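Probable transcriptional regulator, ArsR family protein (Rhodococcus sp. RHA1, PDB 3F6O) probably binds DNA as a dimeric winged helix-turn-helix transcription factor of the ArsR family. Local coordinates at residues Q13-P18 with S58-T63; P18-V23 with H53-S58. One frame throughout, in Å; residues are numbered along the deposited sequence.

Contact 1: Q13-P18 with S58-T63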
ATOM      1  N   GLN A  13       4.546   0.606  -2.120  1.00 14.90           N
ATOM      2  CA  GLN A  13       5.816   0.612  -1.375  1.00 15.57           C
ATOM      3  C   GLN A  13       6.084   1.955  -0.685  1.00 15.21           C
ATOM      4  O   GLN A  13       6.646   2.008   0.425  1.00 15.68           O
ATOM      5  CB  GLN A  13       6.986   0.254  -2.312  1.00 15.86           C
ATOM      6  CG  GLN A  13       8.318   0.092  -1.592  1.00 20.29           C
ATOM      7  CD  GLN A  13       8.352  -1.091  -0.664  1.00 22.65           C
ATOM      8  OE1 GLN A  13       8.332  -2.232  -1.106  1.00 25.45           O
ATOM      9  NE2 GLN A  13       8.416  -0.829   0.646  1.00 24.88           N
ATOM     10  N   ALA A  14       5.678   3.038  -1.343  1.00 14.64           N
ATOM     11  CA  ALA A  14       5.858   4.369  -0.797  1.00 13.75           C
ATOM     12  C   ALA A  14       5.099   4.505   0.517  1.00 13.84           C
ATOM     13  O   ALA A  14       5.616   5.081   1.470  1.00 12.72           O
ATOM     14  CB  ALA A  14       5.437   5.437  -1.795  1.00 12.27           C
ATOM     15  N   LEU A  15       3.889   3.958   0.562  1.00 14.11           N
ATOM     16  CA  LEU A  15       3.047   4.027   1.765  1.00 15.18           C
ATOM     17  C   LEU A  15       3.470   3.087   2.908  1.00 16.44           C
ATOM     18  O   LEU A  15       2.949   3.194   4.027  1.00 16.66           O
ATOM     19  CB  LEU A  15       1.572   3.742   1.396  1.00 15.23           C
ATOM     20  CG  LEU A  15       0.899   4.731   0.459  1.00 13.99           C
ATOM     21  CD1 LEU A  15      -0.601   4.395   0.253  1.00 18.08           C
ATOM     22  CD2 LEU A  15       1.074   6.167   0.943  1.00 14.42           C
ATOM     23  N   ALA A  16       4.405   2.166   2.637  1.00 17.13           N
ATOM     24  CA  ALA A  16       4.844   1.208   3.657  1.00 17.54           C
ATOM     25  C   ALA A  16       5.699   1.842   4.767  1.00 19.07           C
ATOM     26  O   ALA A  16       5.894   1.242   5.822  1.00 20.22           O
ATOM     27  CB  ALA A  16       5.578   0.042   2.988  1.00 17.94           C
ATOM     28  N   ASP A  17       6.212   3.045   4.531  1.00 19.77           N
ATOM     29  CA  ASP A  17       7.085   3.748   5.487  1.00 20.20           C
ATOM     30  C   ASP A  17       6.324   4.827   6.260  1.00 20.25           C
ATOM     31  O   ASP A  17       5.606   5.655   5.662  1.00 19.33           O
ATOM     32  CB  ASP A  17       8.280   4.358   4.747  1.00 20.26           C
ATOM     33  CG  ASP A  17       9.255   5.047   5.672  1.00 22.35           C
ATOM     34  OD1 ASP A  17      10.123   4.359   6.233  1.00 23.26           O
ATOM     35  OD2 ASP A  17       9.165   6.286   5.848  1.00 22.67           O
ATOM     36  N   PRO A  18       6.485   4.834   7.593  1.00 20.64           N
ATOM     37  CA  PRO A  18       5.752   5.794   8.407  1.00 21.23           C
ATOM     38  C   PRO A  18       6.189   7.260   8.223  1.00 20.59           C
ATOM     39  O   PRO A  18       5.354   8.177   8.379  1.00 21.12           O
ATOM     40  CB  PRO A  18       6.042   5.320   9.860  1.00 21.91           C
ATOM     41  CG  PRO A  18       7.363   4.622   9.772  1.00 22.71           C
ATOM     42  CD  PRO A  18       7.358   3.949   8.412  1.00 20.22           C
ATOM     43  N   SER A  58       7.754   7.663  -7.126  1.00 20.38           N
ATOM     44  CA  SER A  58       6.521   6.894  -7.164  1.00 19.34           C
ATOM     45  C   SER A  58       5.260   7.724  -7.520  1.00 19.21           C
ATOM     46  O   SER A  58       4.152   7.167  -7.629  1.00 19.59           O
ATOM     47  CB  SER A  58       6.347   6.132  -5.841  1.00 20.00           C
ATOM     48  OG  SER A  58       6.309   7.031  -4.744  1.00 19.02           O
ATOM     49  N   GLY A  59       5.413   9.031  -7.721  1.00 17.70           N
ATOM     50  CA  GLY A  59       4.299   9.889  -8.185  1.00 16.75           C
ATOM     51  C   GLY A  59       3.442  10.537  -7.099  1.00 16.17           C
ATOM     52  O   GLY A  59       2.470  11.215  -7.407  1.00 16.64           O
ATOM     53  N   TRP A  60       3.783  10.311  -5.821  1.00 16.02           N
ATOM     54  CA  TRP A  60       2.986  10.849  -4.686  1.00 15.69           C
ATOM     55  C   TRP A  60       3.160  12.363  -4.493  1.00 16.14           C
ATOM     56  O   TRP A  60       2.253  13.027  -3.997  1.00 16.70           O
ATOM     57  CB  TRP A  60       3.351  10.124  -3.364  1.00 15.63           C
ATOM     58  CG  TRP A  60       2.669   8.805  -3.212  1.00 15.44           C
ATOM     59  CD1 TRP A  60       3.211   7.575  -3.407  1.00 18.02           C
ATOM     60  CD2 TRP A  60       1.290   8.591  -2.879  1.00 17.50           C
ATOM     61  NE1 TRP A  60       2.251   6.591  -3.183  1.00 17.41           N
ATOM     62  CE2 TRP A  60       1.066   7.201  -2.871  1.00 16.81           C
ATOM     63  CE3 TRP A  60       0.222   9.452  -2.570  1.00 16.78           C
ATOM     64  CZ2 TRP A  60      -0.181   6.641  -2.554  1.00 18.26           C
ATOM     65  CZ3 TRP A  60      -1.010   8.886  -2.251  1.00 18.41           C
ATOM     66  CH2 TRP A  60      -1.203   7.508  -2.274  1.00 17.01           C
ATOM     67  N   ILE A  61       4.335  12.897  -4.831  1.00 15.88           N
ATOM     68  CA  ILE A  61       4.599  14.335  -4.694  1.00 15.81           C
ATOM     69  C   ILE A  61       5.324  14.866  -5.933  1.00 17.16           C
ATOM     70  O   ILE A  61       5.887  14.086  -6.705  1.00 16.00           O
ATOM     71  CB  ILE A  61       5.421  14.731  -3.401  1.00 15.13           C
ATOM     72  CG1 ILE A  61       6.905  14.331  -3.561  1.00 15.36           C
ATOM     73  CG2 ILE A  61       4.754  14.158  -2.121  1.00 14.41           C
ATOM     74  CD1 ILE A  61       7.848  14.670  -2.378  1.00 15.54           C
ATOM     75  N   ARG A  62       5.307  16.195  -6.087  1.00 17.20           N
ATOM     76  CA  ARG A  62       6.184  16.892  -7.010  1.00 20.19           C
ATOM     77  C   ARG A  62       7.017  17.860  -6.213  1.00 20.31           C
ATOM     78  O   ARG A  62       6.525  18.484  -5.266  1.00 19.30           O
ATOM     79  CB  ARG A  62       5.381  17.750  -7.978  1.00 21.53           C
ATOM     80  CG  ARG A  62       4.610  17.022  -9.028  1.00 27.74           C
ATOM     81  CD  ARG A  62       4.282  18.031 -10.116  1.00 32.35           C
ATOM     82  NE  ARG A  62       3.188  17.583 -10.958  1.00 38.70           N
ATOM     83  CZ  ARG A  62       3.016  17.961 -12.223  1.00 42.27           C
ATOM     84  NH1 ARG A  62       1.978  17.483 -12.909  1.00 44.36           N
ATOM     85  NH2 ARG A  62       3.882  18.800 -12.801  1.00 41.69           N
ATOM     86  N   THR A  63       8.279  18.002  -6.607  1.00 20.50           N
ATOM     87  CA  THR A  63       9.160  18.950  -5.964  1.00 21.44           C
ATOM     88  C   THR A  63       9.829  19.819  -7.008  1.00 23.06           C
ATOM     89  O   THR A  63       9.933  19.437  -8.187  1.00 22.52           O
ATOM     90  CB  THR A  63      10.234  18.304  -5.080  1.00 21.75           C
ATOM     91  OG1 THR A  63      11.247  17.699  -5.890  1.00 23.11           O
ATOM     92  CG2 THR A  63       9.622  17.249  -4.120  1.00 20.52           C
TER
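Ser58 meets Ala14 where the backbones of the two segments come nearest, with CA of Ala14 6.9 Å from CA of Ser58. The methyl CB of Ala14 rests 3.5 Å from OG of Ser58, a van der Waals contact. The hydroxyl itself turns back into its own helix and bonds to the carbonyl of Phe54. Its chi1 of 59° sets OG between the backbone N and the carbonyl carbon, which points it back toward that carbonyl. Gly59 then ends helix 45-57 with positive phi and a Schellman motif. This turn leads the chain to Trp60, which has the largest share of the contact. The indole CG lies anti to the carbonyl carbon (chi1 -81°), and the ring reaches toward helix 5-15. CB of Ala14 approaches its five-membered ring obliquely, 3.5 Å from CD1 of Trp60. The six-membered ring takes Leu15 over one face. CD2 of Leu15 sits 4.1 Å from the centroid of that ring, 25° off the normal, a CH-pi contact. CD1 of Leu15 packs 3.6 Å from CZ2 of Trp60, so both branches of the leucine touch the ring. The Leu15 and Trp60 side chains cross at about a right angle. The NE1 of this buried tryptophan bonds to the carbonyl of Ile11, one turn back on helix 5-15. The apolar packing and this bond together restrain the ring's tilt. Phe79 of helix 77-94 meets Trp60 edge-to-face. Beyond Trp60, strand 61-66 starts at Ile61, whose side chain packs on Leu24 and Leu27. The contact thus ties the N-terminal helix to the turn between the presumed recognition helix and the first wing strand of an ArsR-type winged helix-turn-helix domain.

Contact 2: P18-V23 with H53-S58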
ATOM      1  N   PRO A  18       6.485   4.834   7.593  1.00 20.64           N
ATOM      2  CA  PRO A  18       5.752   5.794   8.407  1.00 21.23           C
ATOM      3  C   PRO A  18       6.189   7.260   8.223  1.00 20.59           C
ATOM      4  O   PRO A  18       5.354   8.177   8.379  1.00 21.12           O
ATOM      5  CB  PRO A  18       6.042   5.320   9.860  1.00 21.91           C
ATOM      6  CG  PRO A  18       7.363   4.622   9.772  1.00 22.71           C
ATOM      7  CD  PRO A  18       7.358   3.949   8.412  1.00 20.22           C
ATOM      8  N   THR A  19       7.468   7.486   7.928  1.00 19.92           N
ATOM      9  CA  THR A  19       7.951   8.835   7.625  1.00 18.96           C
ATOM     10  C   THR A  19       7.261   9.383   6.373  1.00 18.72           C
ATOM     11  O   THR A  19       6.789  10.540   6.341  1.00 17.16           O
ATOM     12  CB  THR A  19       9.477   8.886   7.412  1.00 19.61           C
ATOM     13  OG1 THR A  19      10.140   8.403   8.586  1.00 20.47           O
ATOM     14  CG2 THR A  19       9.923  10.349   7.160  1.00 16.45           C
ATOM     15  N   ARG A  20       7.231   8.552   5.334  1.00 17.50           N
ATOM     16  CA  ARG A  20       6.590   8.940   4.084  1.00 16.80           C
ATOM     17  C   ARG A  20       5.101   9.186   4.275  1.00 16.65           C
ATOM     18  O   ARG A  20       4.574  10.155   3.745  1.00 15.38           O
ATOM     19  CB  ARG A  20       6.864   7.911   2.987  1.00 16.09           C
ATOM     20  CG  ARG A  20       8.344   7.875   2.607  1.00 17.40           C
ATOM     21  CD  ARG A  20       8.549   7.110   1.310  1.00 16.83           C
ATOM     22  NE  ARG A  20       8.340   5.648   1.371  1.00 18.59           N
ATOM     23  CZ  ARG A  20       9.302   4.723   1.482  1.00 23.12           C
ATOM     24  NH1 ARG A  20      10.570   5.085   1.707  1.00 22.94           N
ATOM     25  NH2 ARG A  20       8.999   3.417   1.400  1.00 18.16           N
ATOM     26  N   ARG A  21       4.414   8.315   5.028  1.00 16.29           N
ATOM     27  CA  ARG A  21       2.981   8.554   5.306  1.00 17.22           C
ATOM     28  C   ARG A  21       2.786   9.873   6.059  1.00 16.65           C
ATOM     29  O   ARG A  21       1.846  10.619   5.755  1.00 16.80           O
ATOM     30  CB  ARG A  21       2.320   7.389   6.063  1.00 16.46           C
ATOM     31  CG  ARG A  21       2.151   6.099   5.227  1.00 17.75           C
ATOM     32  CD  ARG A  21       1.204   5.089   5.910  1.00 18.81           C
ATOM     33  NE  ARG A  21       1.535   4.910   7.332  1.00 19.11           N
ATOM     34  CZ  ARG A  21       2.431   4.044   7.777  1.00 21.84           C
ATOM     35  NH1 ARG A  21       3.059   3.250   6.915  1.00 23.32           N
ATOM     36  NH2 ARG A  21       2.686   3.936   9.085  1.00 22.81           N
ATOM     37  N   ALA A  22       3.686  10.178   7.005  1.00 16.26           N
ATOM     38  CA  ALA A  22       3.619  11.442   7.770  1.00 16.61           C
ATOM     39  C   ALA A  22       3.821  12.690   6.905  1.00 17.07           C
ATOM     40  O   ALA A  22       3.161  13.748   7.073  1.00 17.53           O
ATOM     41  CB  ALA A  22       4.641  11.428   8.905  1.00 17.13           C
ATOM     42  N   VAL A  23       4.780  12.591   6.001  1.00 16.22           N
ATOM     43  CA  VAL A  23       5.028  13.669   5.039  1.00 16.02           C
ATOM     44  C   VAL A  23       3.813  13.874   4.165  1.00 15.15           C
ATOM     45  O   VAL A  23       3.434  15.018   3.920  1.00 15.61           O
ATOM     46  CB  VAL A  23       6.245  13.347   4.175  1.00 15.38           C
ATOM     47  CG1 VAL A  23       6.328  14.293   2.960  1.00 15.83           C
ATOM     48  CG2 VAL A  23       7.571  13.382   5.015  1.00 15.96           C
ATOM     49  N   HIS A  53      12.716  11.587  -2.310  1.00 15.99           N
ATOM     50  CA  HIS A  53      12.968  11.086  -3.660  1.00 17.09           C
ATOM     51  C   HIS A  53      12.064   9.906  -4.009  1.00 16.36           C
ATOM     52  O   HIS A  53      11.563   9.795  -5.128  1.00 15.73           O
ATOM     53  CB  HIS A  53      14.443  10.697  -3.815  1.00 17.69           C
ATOM     54  CG  HIS A  53      15.355  11.881  -3.888  1.00 21.11           C
ATOM     55  ND1 HIS A  53      16.552  11.943  -3.205  1.00 24.65           N
ATOM     56  CD2 HIS A  53      15.232  13.065  -4.540  1.00 25.28           C
ATOM     57  CE1 HIS A  53      17.135  13.108  -3.438  1.00 23.50           C
ATOM     58  NE2 HIS A  53      16.356  13.807  -4.245  1.00 24.96           N
ATOM     59  N   PHE A  54      11.855   9.027  -3.038  1.00 16.57           N
ATOM     60  CA  PHE A  54      11.002   7.865  -3.263  1.00 16.44           C
ATOM     61  C   PHE A  54       9.572   8.335  -3.526  1.00 16.04           C
ATOM     62  O   PHE A  54       8.909   7.839  -4.447  1.00 15.83           O
ATOM     63  CB  PHE A  54      11.078   6.878  -2.084  1.00 17.37           C
ATOM     64  CG  PHE A  54      10.530   5.520  -2.425  1.00 18.86           C
ATOM     65  CD1 PHE A  54      11.382   4.464  -2.696  1.00 23.04           C
ATOM     66  CD2 PHE A  54       9.161   5.314  -2.556  1.00 20.62           C
ATOM     67  CE1 PHE A  54      10.860   3.214  -3.044  1.00 25.47           C
ATOM     68  CE2 PHE A  54       8.643   4.066  -2.913  1.00 21.80           C
ATOM     69  CZ  PHE A  54       9.479   3.041  -3.166  1.00 23.31           C
ATOM     70  N   LEU A  55       9.102   9.309  -2.728  1.00 15.24           N
ATOM     71  CA  LEU A  55       7.766   9.916  -2.917  1.00 15.55           C
ATOM     72  C   LEU A  55       7.607  10.548  -4.307  1.00 15.56           C
ATOM     73  O   LEU A  55       6.571  10.402  -4.969  1.00 14.95           O
ATOM     74  CB  LEU A  55       7.471  10.977  -1.819  1.00 16.47           C
ATOM     75  CG  LEU A  55       7.075  10.384  -0.440  1.00 18.71           C
ATOM     76  CD1 LEU A  55       6.820  11.499   0.614  1.00 16.93           C
ATOM     77  CD2 LEU A  55       5.835   9.456  -0.580  1.00 18.92           C
ATOM     78  N   GLU A  56       8.644  11.231  -4.765  1.00 16.96           N
ATOM     79  CA  GLU A  56       8.565  11.858  -6.077  1.00 18.77           C
ATOM     80  C   GLU A  56       8.599  10.792  -7.188  1.00 18.20           C
ATOM     81  O   GLU A  56       7.772  10.820  -8.093  1.00 17.88           O
ATOM     82  CB  GLU A  56       9.641  12.935  -6.282  1.00 17.66           C
ATOM     83  CG  GLU A  56       9.296  13.788  -7.552  1.00 21.29           C
ATOM     84  CD  GLU A  56      10.027  15.132  -7.665  1.00 24.11           C
ATOM     85  OE1 GLU A  56      11.066  15.333  -6.974  1.00 28.41           O
ATOM     86  OE2 GLU A  56       9.542  15.980  -8.482  1.00 28.85           O
ATOM     87  N   ASP A  57       9.523   9.849  -7.084  1.00 18.29           N
ATOM     88  CA  ASP A  57       9.664   8.808  -8.104  1.00 21.19           C
ATOM     89  C   ASP A  57       8.417   7.960  -8.245  1.00 20.71           C
ATOM     90  O   ASP A  57       8.062   7.575  -9.339  1.00 21.13           O
ATOM     91  CB  ASP A  57      10.874   7.914  -7.829  1.00 20.95           C
ATOM     92  CG  ASP A  57      12.183   8.620  -8.107  1.00 26.85           C
ATOM     93  OD1 ASP A  57      12.195   9.637  -8.836  1.00 30.18           O
ATOM     94  OD2 ASP A  57      13.208   8.154  -7.579  1.00 33.63           O
ATOM     95  N   SER A  58       7.754   7.663  -7.126  1.00 20.38           N
ATOM     96  CA  SER A  58       6.521   6.894  -7.164  1.00 19.34           C
ATOM     97  C   SER A  58       5.260   7.724  -7.520  1.00 19.21           C
ATOM     98  O   SER A  58       4.152   7.167  -7.629  1.00 19.59           O
ATOM     99  CB  SER A  58       6.347   6.132  -5.841  1.00 20.00           C
ATOM    100  OG  SER A  58       6.309   7.031  -4.744  1.00 19.02           O
TER
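Helices 18-23 and 53-57 cross at -67° with their axes 10.9 Å apart at closest approach, and Arg20 and Leu55 have the nearest CA atoms, 7.2 Å apart. Arg20 and Leu55 bury the most surface here. The aliphatic part of the arginine slants across the leucine, with CD of Arg20 4.0 Å from CG of Leu55. The chain of Arg20 then bends at chi3 (-70°), which turns its guanidinium onto the ring of Phe54. The two flat groups are stacked, their planes 15° apart and their centres separated by 4.4 Å. CZ of Arg20 lies over the ring face but offset toward its rim, so the contact is also cation-pi. Phe54 has CG anti to its backbone N, which directs the ring to the arginine. Hydrogen bonds hold the guanidinium in place: NE binds the carbonyl of Ala14 and NH2 that of Gln13, both at the end of helix 5-15. These carbonyl oxygens probably help to offset the charge of the buried arginine. The CD1 branch of the leucine reaches Val23: CG1 of Val23 packs 3.7 Å from CD1 of Leu55. Phe48 of helix 45-57 also covers Val23. At the end of helix 45-57, the backbone N of Ser58 also bonds to the carbonyl of Phe54, from the face opposite to the serine hydroxyl. This is the packing of the helix after the N-terminal one against the presumed recognition helix in a winged helix-turn-helix domain.

Overall arrangement
From the N terminus, helix 5-15 supplies the first side of contact 1, and the chain turns at Asp17 into helix 18-28, the first side of contact 2. It then passes through strand 32-33 and helix 34-38 to helix 45-57, which closes contact 2. Contact 1 closes just afterwards, at the turn into strand 61-66, so the smaller loop of contact 2 lies within the larger one. The two share Pro18 and Ser58, and their centres are about 3 Å apart. A probable hydrogen bond between OG1 of Thr63 and OE1 of Glu56 (2.6 Å) links them. Together they join helices 5-15, 18-28 and 45-57 and the turn that leads into strand 61-66. Both sites touch the second subunit.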